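PDB 3CP0: membrane protein implicated in regulation of membrane protease activity from Corynebacterium glutamicum ATCC 13032, which is of uncharacterised function but probably helps regulate membrane protease activity, its soluble NfeD-like domain perhaps binding partner proteins. Local coordinates for residues His27-Leu32 with Gly40-Asp45; His58-Gly63 with Ala76-Glu81. One frame throughout, in Å; residues are numbered along the deposited sequence. Where two conformers were deposited one is given.

Contact 1 of 2, residues His27-Leu32 with Gly40-Asp45; sequences HRAEVL and GQVRLD. With ZN (zinc ion), chain B.
His27 and Asp45 meet at a zinc ion. The metal takes His27 NE2 at 2.0 Å and Asp45 OD2 at 2.0 Å, and a water is a third close ligand, 2.1 Å from the zinc. Asp45 OD1 stands farther from the zinc and lies at the edge of the imidazole, near its plane, 3.1 Å from His27 CD2. The carboxylate is turned 60° against the ring, and the two side chains cross at about a right angle.

Away from the metal, backbone hydrogen bonds join the strands. Glu30 and Arg43 form a hydrogen-bonded antiparallel pair, with Arg43 N to Glu30 O the shorter bond at 2.8 Å and Glu30 N to Arg43 O the longer. Val31 and Val42 follow as a non-hydrogen-bonded pair, and beyond them Leu32 N bonds to Gln41 O. Strands 28-31 and 41-44 thus make the first beta hairpin of the NfeD-like domain, whose family belongs to the OB clan; the chain turns a corner at Leu32.

Apolar contacts fill the buried face. Ala29 CB packs 3.7 Å from Val42 CB, while Leu44 reaches across toward the neighbouring strand, CG anti to the backbone N (chi1 173°), and sets CD1 3.4 Å from His27 CB. Val66 and Val68 of strand 65-72 touch Val31 and Leu44 respectively.

On the face of Glu30 and Arg43, the charged side chains run side by side in the same direction. They form a salt bridge, Glu30 OE1 to Arg43 NH2 at 3.4 Å, whose hydrogen bond is weak and bent, and Leu32 CD1 and CD2 lie against Arg43 CB.

Contact 2 of 2, residues His58-Gly63 with Ala76-Glu81; sequences HTFAEG and AIVWKE
His58 carries its ring anti to the backbone N (chi1 -175°), whereas Phe60 swings its ring anti to the carbonyl carbon (chi1 -66°); together with the indole of Trp79 they form an aromatic cluster. The cluster joins the loop between strands 47-53 and 65-72 to the end of strand 75-80 in the NfeD-like domain, and no hydrogen bond crosses between the segments.

Trp79 presents the edge of its six-membered ring to the face of His58 in an edge-to-face pair, with ring centroids 5.0 Å apart and planes at 63°. The benzo corner does the touching: CZ3 of Trp79 comes to 3.7 Å from His58 CB, and CH2 lies close by. His58 ND1 also binds a zinc ion, which with the indole edge helps fix the rotation of the imidazole.

Phe60 meets the same indole at a different place. Its plane is perpendicular to that of the six-membered ring of the indole, and CZ points at Trp79 CE3, which sits in the plane of the phenyl ring at its edge. One face of Phe60 receives His58 CD2, 3.4 Å above the plane and offset toward the rim, linking the two loop aromatics directly. Inward, Phe60 CD2 touches Val78 CG2, and both side chains also pack on Val66 of strand 65-72.

Lys80, extended beyond CG, crosses the histidine at about a right angle and brings its CE to 4.0 Å from His58 CE1.

The contacts come in series along the chain: the hairpin of 27-32 with 40-45 closes before 58-63 meets 76-81. Their centres are 8 Å apart, and both reach the same five-stranded sheet, contact 1 through strands 28-31 and 41-44, contact 2 through strand 75-80. They touch directly where Val31 O accepts a probable hydrogen bond from Gly63 N at 2.9 Å, and again through the salt bridge from Arg28 NE to Glu81 OE2. The loop of contact 2 is thus tied to the hairpin of contact 1 within one compact domain, and each contact contributes a histidine ligand to a separate zinc ion.

Contact 1 of 2, residues His27-Leu32 with Gly40-Asp45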
ATOM      1  N   HIS A  27       1.031   4.635  -8.231  1.00 18.41           N
ATOM      2  CA  HIS A  27       0.076   5.536  -7.503  1.00 17.77           C
ATOM      3  C   HIS A  27       0.496   5.707  -6.054  1.00 18.05           C
ATOM      4  O   HIS A  27       0.984   4.744  -5.420  1.00 19.70           O
ATOM      5  CB  HIS A  27      -1.335   4.921  -7.431  1.00 17.66           C
ATOM      6  CG  HIS A  27      -2.133   5.009  -8.710  1.00 18.70           C
ATOM      7  ND1 HIS A  27      -1.590   4.831  -9.975  1.00 18.68           N
ATOM      8  CD2 HIS A  27      -3.473   5.194  -8.894  1.00 19.19           C
ATOM      9  CE1 HIS A  27      -2.559   4.916 -10.876  1.00 22.19           C
ATOM     10  NE2 HIS A  27      -3.698   5.160 -10.242  1.00 20.94           N
ATOM     11  N   ARG A  28       0.231   6.876  -5.488  1.00 18.61           N
ATOM     12  CA  ARG A  28       0.287   7.013  -4.036  1.00 18.07           C
ATOM     13  C   ARG A  28      -0.988   6.483  -3.376  1.00 19.35           C
ATOM     14  O   ARG A  28      -2.067   6.385  -4.021  1.00 19.98           O
ATOM     15  CB  ARG A  28       0.512   8.463  -3.697  1.00 18.59           C
ATOM     16  CG  ARG A  28       1.978   8.854  -4.128  1.00 20.33           C
ATOM     17  CD  ARG A  28       2.051  10.311  -4.203  1.00 24.99           C
ATOM     18  NE  ARG A  28       3.380  10.725  -4.652  1.00 25.54           N
ATOM     19  CZ  ARG A  28       3.747  10.818  -5.933  1.00 30.77           C
ATOM     20  NH1 ARG A  28       2.867  10.536  -6.922  1.00 26.41           N
ATOM     21  NH2 ARG A  28       4.976  11.221  -6.226  1.00 31.26           N
ATOM     22  N   ALA A  29      -0.912   6.221  -2.076  1.00 18.47           N
ATOM     23  CA  ALA A  29      -2.098   5.750  -1.336  1.00 19.20           C
ATOM     24  C   ALA A  29      -1.981   6.237   0.102  1.00 18.65           C
ATOM     25  O   ALA A  29      -0.869   6.395   0.627  1.00 19.90           O
ATOM     26  CB  ALA A  29      -2.166   4.220  -1.381  1.00 19.33           C
ATOM     27  N   GLU A  30      -3.124   6.321   0.747  1.00 18.05           N
ATOM     28  CA  GLU A  30      -3.164   6.798   2.123  1.00 18.02           C
ATOM     29  C   GLU A  30      -3.438   5.618   3.050  1.00 18.55           C
ATOM     30  O   GLU A  30      -4.344   4.785   2.796  1.00 18.17           O
ATOM     31  CB  GLU A  30      -4.265   7.845   2.219  1.00 17.29           C
ATOM     32  CG  GLU A  30      -4.390   8.377   3.583  1.00 20.59           C
ATOM     33  CD  GLU A  30      -5.422   9.538   3.710  1.00 28.56           C
ATOM     34  OE1 GLU A  30      -6.074   9.953   2.703  1.00 31.03           O
ATOM     35  OE2 GLU A  30      -5.554  10.030   4.839  1.00 32.76           O
ATOM     36  N   VAL A  31      -2.595   5.473   4.071  1.00 17.73           N
ATOM     37  CA  VAL A  31      -2.736   4.309   4.966  1.00 18.20           C
ATOM     38  C   VAL A  31      -3.980   4.472   5.850  1.00 18.86           C
ATOM     39  O   VAL A  31      -4.152   5.502   6.519  1.00 18.74           O
ATOM     40  CB  VAL A  31      -1.495   4.084   5.836  1.00 18.87           C
ATOM     41  CG1 VAL A  31      -1.772   2.934   6.825  1.00 18.14           C
ATOM     42  CG2 VAL A  31      -0.207   3.787   4.945  1.00 17.98           C
ATOM     43  N   LEU A  32      -4.878   3.482   5.799  1.00 18.49           N
ATOM     44  CA  LEU A  32      -6.073   3.482   6.661  1.00 20.11           C
ATOM     45  C   LEU A  32      -5.943   2.600   7.877  1.00 20.55           C
ATOM     46  O   LEU A  32      -6.539   2.919   8.928  1.00 20.86           O
ATOM     47  CB  LEU A  32      -7.335   3.016   5.895  1.00 20.19           C
ATOM     48  CG  LEU A  32      -7.644   3.790   4.622  1.00 25.20           C
ATOM     49  CD1 LEU A  32      -8.865   3.205   3.948  1.00 28.32           C
ATOM     50  CD2 LEU A  32      -7.842   5.291   4.905  1.00 25.79           C
ATOM     51  N   GLY A  40      -2.681  -4.666   6.495  1.00 21.71           N
ATOM     52  CA  GLY A  40      -2.652  -3.253   6.172  1.00 19.42           C
ATOM     53  C   GLY A  40      -3.757  -2.948   5.154  1.00 19.13           C
ATOM     54  O   GLY A  40      -4.202  -3.828   4.404  1.00 18.24           O
ATOM     55  N   GLN A  41      -4.197  -1.719   5.143  1.00 16.74           N
ATOM     56  CA  GLN A  41      -5.229  -1.273   4.209  1.00 17.36           C
ATOM     57  C   GLN A  41      -4.905   0.149   3.822  1.00 17.21           C
ATOM     58  O   GLN A  41      -4.514   0.969   4.694  1.00 18.12           O
ATOM     59  CB  GLN A  41      -6.626  -1.345   4.826  1.00 17.90           C
ATOM     60  CG  GLN A  41      -7.098  -2.794   5.029  1.00 18.14           C
ATOM     61  CD  GLN A  41      -8.564  -2.898   5.508  1.00 22.57           C
ATOM     62  OE1 GLN A  41      -9.344  -1.923   5.476  1.00 28.32           O
ATOM     63  NE2 GLN A  41      -8.933  -4.090   5.967  1.00 29.02           N
ATOM     64  N   VAL A  42      -5.091   0.427   2.539  1.00 16.92           N
ATOM     65  CA  VAL A  42      -4.850   1.801   2.059  1.00 16.67           C
ATOM     66  C   VAL A  42      -6.020   2.273   1.204  1.00 18.20           C
ATOM     67  O   VAL A  42      -6.779   1.458   0.671  1.00 17.77           O
ATOM     68  CB  VAL A  42      -3.544   1.882   1.195  1.00 17.92           C
ATOM     69  CG1 VAL A  42      -2.307   1.485   2.018  1.00 18.83           C
ATOM     70  CG2 VAL A  42      -3.676   0.979  -0.097  1.00 18.65           C
ATOM     71  N   ARG A  43      -6.127   3.595   1.045  0.50 17.60           N
ATOM     72  CA  ARG A  43      -7.102   4.220   0.136  0.50 19.08           C
ATOM     73  C   ARG A  43      -6.410   4.590  -1.189  0.50 18.59           C
ATOM     74  O   ARG A  43      -5.467   5.406  -1.214  0.50 18.01           O
ATOM     75  CB  ARG A  43      -7.746   5.455   0.814  0.50 18.84           C
ATOM     76  CG  ARG A  43      -8.593   6.326  -0.145  0.50 19.52           C
ATOM     77  CD  ARG A  43      -9.587   7.282   0.573  0.50 22.32           C
ATOM     78  NE  ARG A  43      -9.044   7.856   1.810  0.50 29.53           N
ATOM     79  CZ  ARG A  43      -9.749   8.531   2.716  0.50 31.05           C
ATOM     80  NH1 ARG A  43     -11.051   8.746   2.553  0.50 32.57           N
ATOM     81  NH2 ARG A  43      -9.141   9.001   3.794  0.50 33.98           N
ATOM     82  N   LEU A  44      -6.862   3.984  -2.280  1.00 18.52           N
ATOM     83  CA  LEU A  44      -6.171   4.031  -3.573  1.00 20.06           C
ATOM     84  C   LEU A  44      -7.260   4.211  -4.686  1.00 19.01           C
ATOM     85  O   LEU A  44      -8.171   3.361  -4.817  1.00 18.32           O
ATOM     86  CB  LEU A  44      -5.384   2.691  -3.753  1.00 21.29           C
ATOM     87  CG  LEU A  44      -4.727   2.454  -5.112  1.00 21.78           C
ATOM     88  CD1 LEU A  44      -3.736   3.579  -5.487  1.00 23.11           C
ATOM     89  CD2 LEU A  44      -3.974   1.100  -4.951  1.00 21.51           C
ATOM     90  N   ASP A  45      -7.195   5.312  -5.457  1.00 18.60           N
ATOM     91  CA  ASP A  45      -8.225   5.619  -6.494  1.00 19.62           C
ATOM     92  C   ASP A  45      -9.656   5.526  -5.906  1.00 19.54           C
ATOM     93  O   ASP A  45     -10.584   4.999  -6.516  1.00 20.21           O
ATOM     94  CB  ASP A  45      -8.095   4.699  -7.725  1.00 18.80           C
ATOM     95  CG  ASP A  45      -7.102   5.209  -8.769  1.00 21.69           C
ATOM     96  OD1 ASP A  45      -6.390   6.217  -8.508  1.00 18.78           O
ATOM     97  OD2 ASP A  45      -6.991   4.600  -9.880  1.00 21.50           O
TER
HETATM   98 ZN    ZN B 101      -5.572   5.387 -11.032  1.00 21.57          ZN
HETATM   99  O   HOH W   1      -5.616   4.035 -12.673  1.00 24.98           O

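Contact 2 of 2, residues His58-Gly63 with Ala76-Glu81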
ATOM      1  N   HIS A  58       9.239  -2.970   8.139  1.00 18.19           N
ATOM      2  CA  HIS A  58       8.901  -1.555   8.228  1.00 20.02           C
ATOM      3  C   HIS A  58       7.397  -1.384   8.301  1.00 21.79           C
ATOM      4  O   HIS A  58       6.712  -1.861   7.414  1.00 26.18           O
ATOM      5  CB  HIS A  58       9.469  -0.810   6.997  1.00 20.12           C
ATOM      6  CG  HIS A  58       9.284   0.672   7.036  1.00 20.85           C
ATOM      7  ND1 HIS A  58      10.323   1.530   7.250  1.00 20.21           N
ATOM      8  CD2 HIS A  58       8.189   1.461   6.880  1.00 19.47           C
ATOM      9  CE1 HIS A  58       9.916   2.780   7.262  0.50 14.05           C
ATOM     10  NE2 HIS A  58       8.613   2.771   7.053  1.00 19.37           N
ATOM     11  N   THR A  59       6.887  -0.682   9.307  1.00 20.59           N
ATOM     12  CA  THR A  59       5.448  -0.460   9.395  1.00 20.51           C
ATOM     13  C   THR A  59       5.163   0.999   8.987  1.00 21.43           C
ATOM     14  O   THR A  59       5.910   1.935   9.367  1.00 21.79           O
ATOM     15  CB  THR A  59       4.980  -0.690  10.859  1.00 23.58           C
ATOM     16  OG1 THR A  59       5.170  -2.075  11.185  1.00 25.05           O
ATOM     17  CG2 THR A  59       3.508  -0.372  11.030  1.00 25.57           C
ATOM     18  N   PHE A  60       4.093   1.178   8.218  1.00 19.51           N
ATOM     19  CA  PHE A  60       3.577   2.493   7.849  1.00 18.47           C
ATOM     20  C   PHE A  60       2.327   2.726   8.673  1.00 19.66           C
ATOM     21  O   PHE A  60       1.335   1.970   8.570  1.00 20.56           O
ATOM     22  CB  PHE A  60       3.262   2.531   6.325  1.00 18.56           C
ATOM     23  CG  PHE A  60       4.479   2.412   5.483  1.00 19.25           C
ATOM     24  CD1 PHE A  60       5.285   3.520   5.264  1.00 19.04           C
ATOM     25  CD2 PHE A  60       4.810   1.192   4.895  1.00 18.36           C
ATOM     26  CE1 PHE A  60       6.441   3.425   4.468  1.00 23.31           C
ATOM     27  CE2 PHE A  60       5.959   1.054   4.106  1.00 20.45           C
ATOM     28  CZ  PHE A  60       6.761   2.178   3.883  1.00 20.25           C
ATOM     29  N   ALA A  61       2.326   3.778   9.478  1.00 18.68           N
ATOM     30  CA  ALA A  61       1.188   3.956  10.367  1.00 20.90           C
ATOM     31  C   ALA A  61      -0.004   4.639   9.650  1.00 20.74           C
ATOM     32  O   ALA A  61       0.182   5.322   8.636  1.00 20.00           O
ATOM     33  CB  ALA A  61       1.633   4.827  11.561  1.00 20.89           C
ATOM     34  N   GLU A  62      -1.212   4.446  10.192  0.50 20.73           N
ATOM     35  CA  GLU A  62      -2.413   5.133   9.730  0.50 20.83           C
ATOM     36  C   GLU A  62      -2.137   6.627   9.530  0.50 21.02           C
ATOM     37  O   GLU A  62      -1.578   7.292  10.426  0.50 20.96           O
ATOM     38  CB  GLU A  62      -3.552   4.975  10.752  0.50 21.06           C
ATOM     39  CG  GLU A  62      -4.865   5.604  10.296  0.50 20.81           C
ATOM     40  CD  GLU A  62      -5.890   5.775  11.408  0.50 22.49           C
ATOM     41  OE1 GLU A  62      -5.610   5.441  12.579  0.50 26.47           O
ATOM     42  OE2 GLU A  62      -6.986   6.264  11.100  0.50 24.99           O
ATOM     43  N   GLY A  63      -2.562   7.132   8.370  1.00 21.02           N
ATOM     44  CA  GLY A  63      -2.399   8.534   7.986  1.00 20.52           C
ATOM     45  C   GLY A  63      -1.188   8.748   7.120  1.00 20.48           C
ATOM     46  O   GLY A  63      -1.100   9.792   6.426  1.00 21.58           O
ATOM     47  N   ALA A  76      -1.816  -4.457  -2.709  1.00 16.99           N
ATOM     48  CA  ALA A  76      -0.856  -3.447  -3.040  1.00 18.12           C
ATOM     49  C   ALA A  76       0.404  -3.640  -2.170  1.00 20.05           C
ATOM     50  O   ALA A  76       0.315  -3.784  -0.934  1.00 20.38           O
ATOM     51  CB  ALA A  76      -1.475  -2.070  -2.758  1.00 18.45           C
ATOM     52  N   ILE A  77       1.568  -3.619  -2.807  1.00 17.11           N
ATOM     53  CA  ILE A  77       2.812  -3.662  -2.059  1.00 16.65           C
ATOM     54  C   ILE A  77       3.366  -2.236  -2.087  1.00 17.23           C
ATOM     55  O   ILE A  77       3.563  -1.616  -3.164  1.00 17.44           O
ATOM     56  CB  ILE A  77       3.867  -4.610  -2.723  1.00 16.67           C
ATOM     57  CG1 ILE A  77       3.297  -6.002  -3.054  1.00 17.88           C
ATOM     58  CG2 ILE A  77       5.119  -4.815  -1.846  1.00 18.45           C
ATOM     59  CD1 ILE A  77       2.593  -6.621  -1.856  1.00 19.32           C
ATOM     60  N   VAL A  78       3.582  -1.729  -0.895  1.00 17.14           N
ATOM     61  CA  VAL A  78       3.879  -0.276  -0.738  1.00 16.75           C
ATOM     62  C   VAL A  78       5.210   0.041  -0.128  1.00 18.01           C
ATOM     63  O   VAL A  78       5.801  -0.759   0.654  1.00 17.17           O
ATOM     64  CB  VAL A  78       2.759   0.420   0.065  1.00 16.90           C
ATOM     65  CG1 VAL A  78       1.358   0.151  -0.622  1.00 18.51           C
ATOM     66  CG2 VAL A  78       2.724  -0.029   1.514  1.00 18.45           C
ATOM     67  N   TRP A  79       5.690   1.232  -0.466  1.00 16.57           N
ATOM     68  CA  TRP A  79       6.940   1.716   0.121  1.00 16.96           C
ATOM     69  C   TRP A  79       6.854   3.224   0.339  1.00 17.77           C
ATOM     70  O   TRP A  79       5.783   3.844   0.219  1.00 18.67           O
ATOM     71  CB  TRP A  79       8.139   1.309  -0.726  1.00 18.43           C
ATOM     72  CG  TRP A  79       9.484   1.434  -0.014  1.00 19.90           C
ATOM     73  CD1 TRP A  79      10.599   2.103  -0.447  1.00 22.13           C
ATOM     74  CD2 TRP A  79       9.822   0.856   1.265  1.00 17.81           C
ATOM     75  NE1 TRP A  79      11.628   2.003   0.509  1.00 20.88           N
ATOM     76  CE2 TRP A  79      11.174   1.239   1.557  1.00 21.12           C
ATOM     77  CE3 TRP A  79       9.124   0.059   2.183  1.00 19.32           C
ATOM     78  CZ2 TRP A  79      11.831   0.847   2.754  1.00 20.92           C
ATOM     79  CZ3 TRP A  79       9.792  -0.307   3.389  1.00 20.87           C
ATOM     80  CH2 TRP A  79      11.118   0.068   3.625  1.00 20.95           C
ATOM     81  N   LYS A  80       7.977   3.805   0.725  1.00 19.30           N
ATOM     82  CA  LYS A  80       8.065   5.224   1.017  1.00 18.36           C
ATOM     83  C   LYS A  80       7.581   6.018  -0.195  1.00 20.74           C
ATOM     84  O   LYS A  80       7.861   5.656  -1.350  1.00 20.47           O
ATOM     85  CB  LYS A  80       9.535   5.529   1.324  1.00 18.84           C
ATOM     86  CG  LYS A  80       9.938   4.919   2.708  1.00 18.96           C
ATOM     87  CD  LYS A  80      11.424   5.152   2.944  1.00 22.93           C
ATOM     88  CE  LYS A  80      11.880   4.535   4.300  1.00 21.42           C
ATOM     89  NZ  LYS A  80      13.278   5.022   4.582  1.00 26.67           N
ATOM     90  N   GLU A  81       6.913   7.130   0.094  1.00 21.30           N
ATOM     91  CA  GLU A  81       6.390   7.954  -0.968  1.00 23.99           C
ATOM     92  C   GLU A  81       7.524   8.476  -1.843  1.00 26.91           C
ATOM     93  O   GLU A  81       8.568   8.955  -1.354  1.00 25.69           O
ATOM     94  CB  GLU A  81       5.587   9.116  -0.367  1.00 24.36           C
ATOM     95  CG  GLU A  81       4.814   9.815  -1.395  1.00 23.01           C
ATOM     96  CD  GLU A  81       4.212  11.148  -0.971  1.00 22.71           C
ATOM     97  OE1 GLU A  81       4.350  11.596   0.222  1.00 24.00           O
ATOM     98  OE2 GLU A  81       3.611  11.787  -1.864  1.00 24.59           O
TER